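Local atomic coordinates of proteinase K (Serratia sp., PDB entry 2B6N), a protein that probably cleaves peptide bonds as a subtilase-family serine endopeptidase, this chain being the peptidase domain of a longer, calcium-binding proteinase K-like protein. Residues 55-58 against 63-66. Numbering follows the deposited sequence.
Sequences SGYD and DYDA
S55 OG has several partners: it accepts a weak, bent bond from A66 N (2.9 Å, 138° at the hydrogen), pairs with a water 2.7 Å away, and is hydrogen-bonded to N44 OD1. The same water donates to D65 OD1. D58 and D63 form a single antiparallel hydrogen-bonded pair. Its shorter bond is D58 N to D63 O at 2.7 Å, whereas the return bond from D63 N to D58 O is longer, 3.2 Å. Strand 53-58 is an outermost strand of the parallel sheet of the subtilase fold, and the loop that leads on to helix 72-81 is paired here with the strand end; the A66 side chain lies about 9 Å from that of D39, the predicted charge-relay aspartate. The CA-CB bond of Y57 points away from the loop, but with CG anti to the backbone N (chi1 -160°) the ring turns back and its face covers D63 O, 3.4 Å from the ring plane. Its CD1-CE1 edge meets the face of Y64 in a T-shaped stack, planes 87° apart and centroids separated by 4.8 Å. D63 OD1 also accepts from D65 N in an Asx turn. It lies 4.2 Å from D58 OD2; a water within hydrogen-bonding distance of both oxygens, and the salt bridge from OD2 to R97, may ease this like-charge approach, while D58 OD1 accepts from the backbone N of I60 and D61.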
ATOM      1  N   SER A  55       5.271   8.403  14.550  1.00  9.15           N
ATOM      2  CA  SER A  55       5.444   9.460  13.544  1.00  9.80           C
ATOM      3  C   SER A  55       6.854   9.523  12.979  1.00 10.33           C
ATOM      4  O   SER A  55       7.842   9.404  13.719  1.00 10.65           O
ATOM      5  CB  SER A  55       5.070  10.820  14.121  1.00  9.99           C
ATOM      6  OG  SER A  55       3.712  10.855  14.505  1.00 12.32           O
ATOM      7  N   GLY A  56       6.944   9.711  11.663  1.00  8.90           N
ATOM      8  CA  GLY A  56       8.221   9.939  11.002  1.00  9.69           C
ATOM      9  C   GLY A  56       8.460  11.439  10.890  1.00  9.84           C
ATOM     10  O   GLY A  56       9.321  12.014  11.579  1.00  9.64           O
ATOM     11  N   TYR A  57       7.710  12.080  10.010  1.00  9.28           N
ATOM     12  CA  TYR A  57       7.789  13.534   9.872  1.00  9.82           C
ATOM     13  C   TYR A  57       6.510  14.046   9.247  1.00  9.79           C
ATOM     14  O   TYR A  57       5.869  13.329   8.470  1.00  9.48           O
ATOM     15  CB  TYR A  57       8.988  13.993   9.006  1.00  9.67           C
ATOM     16  CG  TYR A  57       9.302  15.446   9.292  1.00 10.73           C
ATOM     17  CD1 TYR A  57      10.007  15.789  10.438  1.00 10.65           C
ATOM     18  CD2 TYR A  57       8.848  16.477   8.458  1.00 10.90           C
ATOM     19  CE1 TYR A  57      10.290  17.099  10.747  1.00 12.14           C
ATOM     20  CE2 TYR A  57       9.128  17.824   8.760  1.00 11.25           C
ATOM     21  CZ  TYR A  57       9.847  18.116   9.922  1.00 13.51           C
ATOM     22  OH  TYR A  57      10.133  19.417  10.286  1.00 13.31           O
ATOM     23  N   ASP A  58       6.150  15.280   9.597  1.00  9.08           N
ATOM     24  CA  ASP A  58       4.981  15.939   9.053  1.00  9.16           C
ATOM     25  C   ASP A  58       5.415  17.111   8.165  1.00  9.23           C
ATOM     26  O   ASP A  58       5.821  18.154   8.671  1.00  9.37           O
ATOM     27  CB  ASP A  58       4.060  16.371  10.210  1.00  9.46           C
ATOM     28  CG  ASP A  58       2.784  17.077   9.741  1.00 10.35           C
ATOM     29  OD1 ASP A  58       2.707  17.508   8.571  1.00  9.80           O
ATOM     30  OD2 ASP A  58       1.849  17.200  10.562  1.00 13.00           O
ATOM     31  N   ASP A  63       6.833  19.508  11.354  1.00 12.26           N
ATOM     32  CA  ASP A  63       7.275  19.026  12.657  1.00 12.47           C
ATOM     33  C   ASP A  63       7.176  17.498  12.699  1.00 12.84           C
ATOM     34  O   ASP A  63       6.872  16.867  11.678  1.00 12.77           O
ATOM     35  CB  ASP A  63       6.527  19.740  13.825  1.00 13.20           C
ATOM     36  CG  ASP A  63       5.026  19.470  13.846  1.00 12.68           C
ATOM     37  OD1 ASP A  63       4.590  18.355  13.473  1.00 11.56           O
ATOM     38  OD2 ASP A  63       4.273  20.381  14.255  1.00 13.34           O
ATOM     39  N   TYR A  64       7.439  16.895  13.855  1.00 12.16           N
ATOM     40  CA  TYR A  64       7.549  15.435  13.936  1.00 12.72           C
ATOM     41  C   TYR A  64       6.251  14.715  14.311  1.00 13.09           C
ATOM     42  O   TYR A  64       6.268  13.519  14.594  1.00 14.01           O
ATOM     43  CB  TYR A  64       8.681  15.038  14.890  1.00 12.67           C
ATOM     44  CG  TYR A  64      10.026  15.506  14.421  1.00 12.96           C
ATOM     45  CD1 TYR A  64      10.490  16.790  14.743  1.00 13.16           C
ATOM     46  CD2 TYR A  64      10.852  14.668  13.653  1.00 13.78           C
ATOM     47  CE1 TYR A  64      11.728  17.225  14.323  1.00 13.14           C
ATOM     48  CE2 TYR A  64      12.094  15.108  13.212  1.00 14.19           C
ATOM     49  CZ  TYR A  64      12.525  16.385  13.550  1.00 14.43           C
ATOM     50  OH  TYR A  64      13.758  16.828  13.116  1.00 15.45           O
ATOM     51  N   ASP A  65       5.139  15.447  14.353  1.00 12.61           N
ATOM     52  CA  ASP A  65       3.863  14.863  14.778  1.00 12.75           C
ATOM     53  C   ASP A  65       3.018  14.542  13.552  1.00 12.46           C
ATOM     54  O   ASP A  65       2.225  15.383  13.095  1.00 12.91           O
ATOM     55  CB  ASP A  65       3.119  15.812  15.737  1.00 12.61           C
ATOM     56  CG  ASP A  65       1.862  15.180  16.351  1.00 15.24           C
ATOM     57  OD1 ASP A  65       1.466  14.058  15.959  1.00 14.49           O
ATOM     58  OD2 ASP A  65       1.258  15.819  17.238  1.00 16.92           O
ATOM     59  N   ALA A  66       3.186  13.321  13.038  1.00 12.38           N
ATOM     60  CA  ALA A  66       2.480  12.884  11.827  1.00 13.08           C
ATOM     61  C   ALA A  66       1.125  12.208  12.098  1.00 12.96           C
ATOM     62  O   ALA A  66       0.737  11.268  11.406  1.00 12.66           O
ATOM     63  CB  ALA A  66       3.381  11.985  10.972  1.00 12.57           C
TER
HETATM   64  O   HOH W   1       3.674  11.876  17.026  1.00 28.28           O
HETATM   65  O   HOH W   2       1.836  18.165  13.195  1.00 18.58           O